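Esterase (Rhizomucor miehei CAU432, PDB 4WY8) hydrolyses carboxylic esters as a carboxylesterase of the alpha/beta hydrolase fold, probably through a nucleophilic serine. Local coordinates at residues R252-T257 / V311-K316; P82-F87 / V109-A114. All coordinates share one frame; numbering follows the deposited sequence.

Interaction 1 (R252-T257 / V311-K316)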
loop_
_atom_site.group_PDB
_atom_site.type_symbol
_atom_site.label_atom_id
_atom_site.label_comp_id
_atom_site.label_asym_id
_atom_site.label_seq_id
_atom_site.Cartn_x
_atom_site.Cartn_y
_atom_site.Cartn_z
ATOM N N ARG A 252 -14.376 2.936 8.429
ATOM C CA ARG A 252 -13.380 3.029 7.349
ATOM C C ARG A 252 -12.204 2.048 7.593
ATOM O O ARG A 252 -11.637 2.004 8.693
ATOM C CB ARG A 252 -12.886 4.481 7.265
ATOM C CG ARG A 252 -11.745 4.763 6.312
ATOM C CD ARG A 252 -11.354 6.270 6.379
ATOM N NE ARG A 252 -9.939 6.482 6.063
ATOM C CZ ARG A 252 -9.476 6.645 4.831
ATOM N NH1 ARG A 252 -10.323 6.630 3.806
ATOM N NH2 ARG A 252 -8.169 6.810 4.616
ATOM N N ALA A 253 -11.880 1.236 6.590
ATOM C CA ALA A 253 -11.021 0.070 6.809
ATOM C C ALA A 253 -9.803 0.026 5.905
ATOM O O ALA A 253 -9.887 0.339 4.714
ATOM C CB ALA A 253 -11.823 -1.207 6.605
ATOM N N LEU A 254 -8.686 -0.409 6.482
ATOM C CA LEU A 254 -7.476 -0.751 5.728
ATOM C C LEU A 254 -7.157 -2.216 6.000
ATOM O O LEU A 254 -6.927 -2.600 7.143
ATOM C CB LEU A 254 -6.304 0.162 6.115
ATOM C CG LEU A 254 -4.894 -0.171 5.577
ATOM C CD1 LEU A 254 -4.848 -0.133 4.051
ATOM C CD2 LEU A 254 -3.800 0.764 6.183
ATOM N N VAL A 255 -7.193 -3.033 4.950
ATOM C CA VAL A 255 -6.956 -4.463 5.078
ATOM C C VAL A 255 -5.681 -4.794 4.318
ATOM O O VAL A 255 -5.589 -4.572 3.096
ATOM C CB VAL A 255 -8.143 -5.290 4.535
ATOM C CG1 VAL A 255 -7.930 -6.810 4.774
ATOM C CG2 VAL A 255 -9.424 -4.840 5.203
ATOM N N ILE A 256 -4.682 -5.271 5.052
ATOM C CA ILE A 256 -3.379 -5.573 4.463
ATOM C C ILE A 256 -3.121 -7.067 4.504
ATOM O O ILE A 256 -3.194 -7.683 5.574
ATOM C CB ILE A 256 -2.246 -4.813 5.196
ATOM C CG1 ILE A 256 -2.397 -3.311 4.972
ATOM C CG2 ILE A 256 -0.874 -5.224 4.668
ATOM C CD1 ILE A 256 -1.654 -2.505 6.001
ATOM N N THR A 257 -2.825 -7.661 3.352
ATOM C CA THR A 257 -2.552 -9.104 3.321
ATOM C C THR A 257 -1.139 -9.384 2.802
ATOM O O THR A 257 -0.523 -8.539 2.101
ATOM C CB THR A 257 -3.567 -9.882 2.427
ATOM O OG1 THR A 257 -3.562 -9.349 1.093
ATOM C CG2 THR A 257 -4.985 -9.813 3.016
ATOM N N VAL A 311 0.500 4.646 8.450
ATOM C CA VAL A 311 0.508 5.984 9.000
ATOM C C VAL A 311 -0.081 6.995 8.022
ATOM O O VAL A 311 -0.865 7.856 8.431
ATOM C CB VAL A 311 1.931 6.398 9.396
ATOM C CG1 VAL A 311 1.982 7.904 9.756
ATOM C CG2 VAL A 311 2.394 5.539 10.554
ATOM N N ALA A 312 0.263 6.891 6.735
ATOM C CA ALA A 312 -0.331 7.798 5.741
ATOM C C ALA A 312 -1.863 7.672 5.714
ATOM O O ALA A 312 -2.605 8.670 5.646
ATOM C CB ALA A 312 0.245 7.514 4.355
ATOM N N TRP A 313 -2.332 6.439 5.757
ATOM C CA TRP A 313 -3.775 6.168 5.761
ATOM C C TRP A 313 -4.484 6.673 7.008
ATOM O O TRP A 313 -5.601 7.183 6.915
ATOM C CB TRP A 313 -4.017 4.682 5.609
ATOM C CG TRP A 313 -5.457 4.269 5.553
ATOM C CD1 TRP A 313 -6.232 4.116 4.437
ATOM C CD2 TRP A 313 -6.278 3.905 6.669
ATOM N NE1 TRP A 313 -7.495 3.690 4.796
ATOM C CE2 TRP A 313 -7.551 3.564 6.159
ATOM C CE3 TRP A 313 -6.066 3.859 8.052
ATOM C CZ2 TRP A 313 -8.603 3.163 6.985
ATOM C CZ3 TRP A 313 -7.115 3.455 8.876
ATOM C CH2 TRP A 313 -8.372 3.112 8.335
ATOM N N LEU A 314 -3.849 6.501 8.171
ATOM C CA LEU A 314 -4.351 7.052 9.430
ATOM C C LEU A 314 -4.430 8.570 9.364
ATOM O O LEU A 314 -5.399 9.176 9.838
ATOM C CB LEU A 314 -3.462 6.651 10.613
ATOM C CG LEU A 314 -3.442 5.256 11.244
ATOM C CD1 LEU A 314 -2.300 5.129 12.266
ATOM C CD2 LEU A 314 -4.770 5.011 11.923
ATOM N N GLN A 315 -3.402 9.188 8.785
ATOM C CA GLN A 315 -3.378 10.636 8.675
ATOM C C GLN A 315 -4.532 11.100 7.796
ATOM O O GLN A 315 -5.227 12.077 8.145
ATOM C CB GLN A 315 -2.018 11.141 8.149
ATOM C CG GLN A 315 -0.945 11.196 9.268
ATOM C CD GLN A 315 0.484 11.321 8.754
ATOM O OE1 GLN A 315 0.743 11.212 7.549
ATOM N NE2 GLN A 315 1.431 11.523 9.679
ATOM N N LYS A 316 -4.788 10.393 6.692
ATOM C CA LYS A 316 -5.971 10.756 5.899
ATOM C C LYS A 316 -7.292 10.542 6.695
ATOM O O LYS A 316 -8.183 11.400 6.682
ATOM C CB LYS A 316 -5.998 9.987 4.575
ATOM C CG LYS A 316 -7.252 10.242 3.729
ATOM C CD LYS A 316 -7.524 11.748 3.584
ATOM C CE LYS A 316 -6.357 12.465 2.893
ATOM N NZ LYS A 316 -6.262 12.179 1.429
HETATM O O HOH W 1 -9.980 3.068 3.336
#
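The indole of Trp313 is held between two side chains of 252-257: the guanidinium of Arg252 lies flat on one face, and Leu254 packs against the other. Trp313 O lies at the edge of the guanidinium, and a water at the edge of the indole. This is how the last long helix of the alpha/beta hydrolase fold, 301-322, sits on strand 253-258 of the central sheet. The guanidinium and indole planes are only 11° apart, with their centres separated by 4.0 Å. The cation-pi contact is off-centre, on the pyrrole side, where Arg252 NH2 comes within 3.2 Å of Trp313 NE1; both atoms are donors, so no hydrogen bond joins these two. Across the ring, Leu254 CB stands over the six-membered half, 3.8 Å from its centroid, in a CH-pi contact, and its CD2 methyl reaches the pyrrole carbon CG. With CG anti to the backbone N (chi1 174°) and the chain extended as far as NE, Arg252 runs along the indole, its CG near Trp313 CZ2. There Arg252 NH2 makes a weak bond to Trp313 O (3.5 Å). Further bonds from NE to Thr317 and from NH1 to Asp280 and to Glu305 of the second subunit fix the group's rotation and probably balance its charge. Lys316 lays CB and CG beside Arg252 NH2, then bends away to a salt bridge with Asp308 of the second subunit. The water accepts from Trp313 NE1 at 2.9 Å and can donate to Ala253 O, 3.1 Å away.

Interaction 2 (P82-F87 / V109-A114); sequences PPIVFF and VRARAA
A parallel bridge between Pro83 and Ala114 marks the point where the chain, having left strand 83-87 and passed through helix 101-111, returns to the sheet. Two backbone hydrogen bonds make the bridge, both on Ala114: its N donates to Pro82 O at 3.0 Å, and its O accepts from Ile84 N at 2.9 Å. The second bond is almost straight (176° at the hydrogen), the first more bent (149°). Ala114 O also receives a CA-H...O contact from Pro83 CA, at 3.5 Å, so one carbonyl meets two successive residues of strand 83-87. The bridge uses the C=O before Pro83 and the N-H after it, so the missing N-H of the proline costs it nothing. It belongs to a beta-alpha-beta crossover of the alpha/beta hydrolase sheet, in which strand 114-118 lies next to and parallel with strand 83-87. Arg112, with positive phi, turns the chain out of the helix, and its carbonyl O comes near Pro82 CD. Ala113 follows with its methyl turned toward strand 83-87, CB lying 3.4 Å from Pro82 O. Beside it reaches Ile84, whose CG1 is anti to the carbonyl carbon (chi1 -59°) and whose CD1, at the end of an extended branch, lies 3.7 Å from Ala113 CB, with Ala111 CB, at the end of the helix, 4.3 Å from Ile84 CD1. Helix 301-322 covers Ile84 and, through Trp318, Pro82. On the other face of the sheet, the side chains of Pro83 and Ala114 both touch Val153, and Pro83 also meets Val142 of helix 130-143.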
loop_
_atom_site.group_PDB
_atom_site.type_symbol
_atom_site.label_atom_id
_atom_site.label_comp_id
_atom_site.label_asym_id
_atom_site.label_seq_id
_atom_site.Cartn_x
_atom_site.Cartn_y
_atom_site.Cartn_z
ATOM N N PRO A 82 -4.184 11.497 18.828
ATOM C CA PRO A 82 -5.147 10.462 18.417
ATOM C C PRO A 82 -4.844 9.124 19.096
ATOM O O PRO A 82 -3.682 8.758 19.291
ATOM C CB PRO A 82 -4.973 10.362 16.894
ATOM C CG PRO A 82 -3.669 11.098 16.565
ATOM C CD PRO A 82 -3.446 12.090 17.692
ATOM N N PRO A 83 -5.894 8.409 19.499
ATOM C CA PRO A 83 -5.641 7.126 20.144
ATOM C C PRO A 83 -5.759 5.978 19.155
ATOM O O PRO A 83 -6.668 5.945 18.322
ATOM C CB PRO A 83 -6.728 7.061 21.221
ATOM C CG PRO A 83 -7.888 7.806 20.609
ATOM C CD PRO A 83 -7.302 8.830 19.630
ATOM N N ILE A 84 -4.785 5.084 19.205
ATOM C CA ILE A 84 -4.825 3.856 18.450
ATOM C C ILE A 84 -4.919 2.715 19.434
ATOM O O ILE A 84 -3.967 2.442 20.159
ATOM C CB ILE A 84 -3.560 3.684 17.593
ATOM C CG1 ILE A 84 -3.409 4.843 16.614
ATOM C CG2 ILE A 84 -3.558 2.338 16.844
ATOM C CD1 ILE A 84 -2.098 4.787 15.828
ATOM N N VAL A 85 -6.054 2.033 19.456
ATOM C CA VAL A 85 -6.206 0.885 20.313
ATOM C C VAL A 85 -5.750 -0.348 19.545
ATOM O O VAL A 85 -6.306 -0.697 18.502
ATOM C CB VAL A 85 -7.656 0.715 20.787
ATOM C CG1 VAL A 85 -7.716 -0.373 21.827
ATOM C CG2 VAL A 85 -8.169 2.029 21.381
ATOM N N PHE A 86 -4.737 -1.012 20.085
ATOM C CA PHE A 86 -4.012 -2.037 19.348
ATOM C C PHE A 86 -4.234 -3.404 19.963
ATOM O O PHE A 86 -4.081 -3.572 21.170
ATOM C CB PHE A 86 -2.508 -1.694 19.316
ATOM C CG PHE A 86 -1.715 -2.539 18.372
ATOM C CD1 PHE A 86 -1.208 -3.774 18.785
ATOM C CD2 PHE A 86 -1.453 -2.107 17.085
ATOM C CE1 PHE A 86 -0.473 -4.570 17.922
ATOM C CE2 PHE A 86 -0.713 -2.914 16.203
ATOM C CZ PHE A 86 -0.220 -4.145 16.638
ATOM N N PHE A 87 -4.574 -4.376 19.121
ATOM C CA PHE A 87 -4.745 -5.774 19.530
ATOM C C PHE A 87 -3.711 -6.671 18.837
ATOM O O PHE A 87 -3.645 -6.769 17.581
ATOM C CB PHE A 87 -6.166 -6.265 19.233
ATOM C CG PHE A 87 -7.235 -5.279 19.629
ATOM C CD1 PHE A 87 -7.315 -4.803 20.932
ATOM C CD2 PHE A 87 -8.148 -4.815 18.696
ATOM C CE1 PHE A 87 -8.294 -3.862 21.297
ATOM C CE2 PHE A 87 -9.133 -3.899 19.056
ATOM C CZ PHE A 87 -9.202 -3.418 20.360
ATOM N N VAL A 109 5.819 6.429 17.324
ATOM C CA VAL A 109 6.526 7.666 16.951
ATOM C C VAL A 109 6.284 8.091 15.510
ATOM O O VAL A 109 6.356 9.289 15.187
ATOM C CB VAL A 109 8.053 7.559 17.166
ATOM C CG1 VAL A 109 8.349 7.209 18.637
ATOM C CG2 VAL A 109 8.642 6.495 16.249
ATOM N N ARG A 110 5.963 7.149 14.631
ATOM C CA ARG A 110 5.710 7.537 13.245
ATOM C C ARG A 110 4.344 8.209 13.117
ATOM O O ARG A 110 4.199 9.165 12.389
ATOM C CB ARG A 110 5.805 6.340 12.308
ATOM C CG ARG A 110 7.224 5.789 12.170
ATOM C CD ARG A 110 7.258 4.658 11.154
ATOM N NE ARG A 110 8.423 3.788 11.315
ATOM C CZ ARG A 110 8.934 3.031 10.345
ATOM N NH1 ARG A 110 8.390 3.048 9.127
ATOM N NH2 ARG A 110 9.977 2.243 10.597
ATOM N N ALA A 111 3.346 7.713 13.833
ATOM C CA ALA A 111 2.006 8.284 13.741
ATOM C C ALA A 111 1.846 9.461 14.693
ATOM O O ALA A 111 0.902 10.237 14.565
ATOM C CB ALA A 111 0.943 7.217 14.037
ATOM N N ARG A 112 2.785 9.600 15.629
ATOM C CA ARG A 112 2.671 10.587 16.708
ATOM C C ARG A 112 1.327 10.419 17.397
ATOM O O ARG A 112 0.523 11.345 17.465
ATOM C CB ARG A 112 2.859 12.022 16.183
ATOM C CG ARG A 112 4.299 12.309 15.779
ATOM C CD ARG A 112 4.577 13.796 15.519
ATOM N NE ARG A 112 4.371 14.606 16.717
ATOM C CZ ARG A 112 5.278 14.742 17.679
ATOM N NH1 ARG A 112 6.447 14.118 17.583
ATOM N NH2 ARG A 112 5.013 15.489 18.735
ATOM N N ALA A 113 1.086 9.207 17.875
ATOM C CA ALA A 113 -0.196 8.838 18.443
ATOM C C ALA A 113 0.032 8.223 19.795
ATOM O O ALA A 113 1.171 7.870 20.129
ATOM C CB ALA A 113 -0.917 7.860 17.531
ATOM N N ALA A 114 -1.029 8.119 20.590
ATOM C CA ALA A 114 -0.996 7.279 21.777
ATOM C C ALA A 114 -1.436 5.891 21.364
ATOM O O ALA A 114 -2.581 5.696 20.936
ATOM C CB ALA A 114 -1.905 7.823 22.889
#

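Overall arrangement
From the N terminus the chain first meets interaction 2, which closes a short loop: strand 83-87 runs out, helix 101-111 crosses back, and strand 114-118 begins beside strand 83-87. Interaction 1 comes later and closes a longer loop of 53 residues, from strand 253-258 to helix 301-322. The two loops neither nest nor cross but follow in series. In space their centres lie about 13 Å apart, on the same central sheet, and helix 301-322 joins them: Leu314 CD1 packs 3.6 Å from Ile84 CD1, while Val311 rests against Arg110 and Ala111. One helix thus touches both strand 253-258 and the 83-87/109-114 crossover.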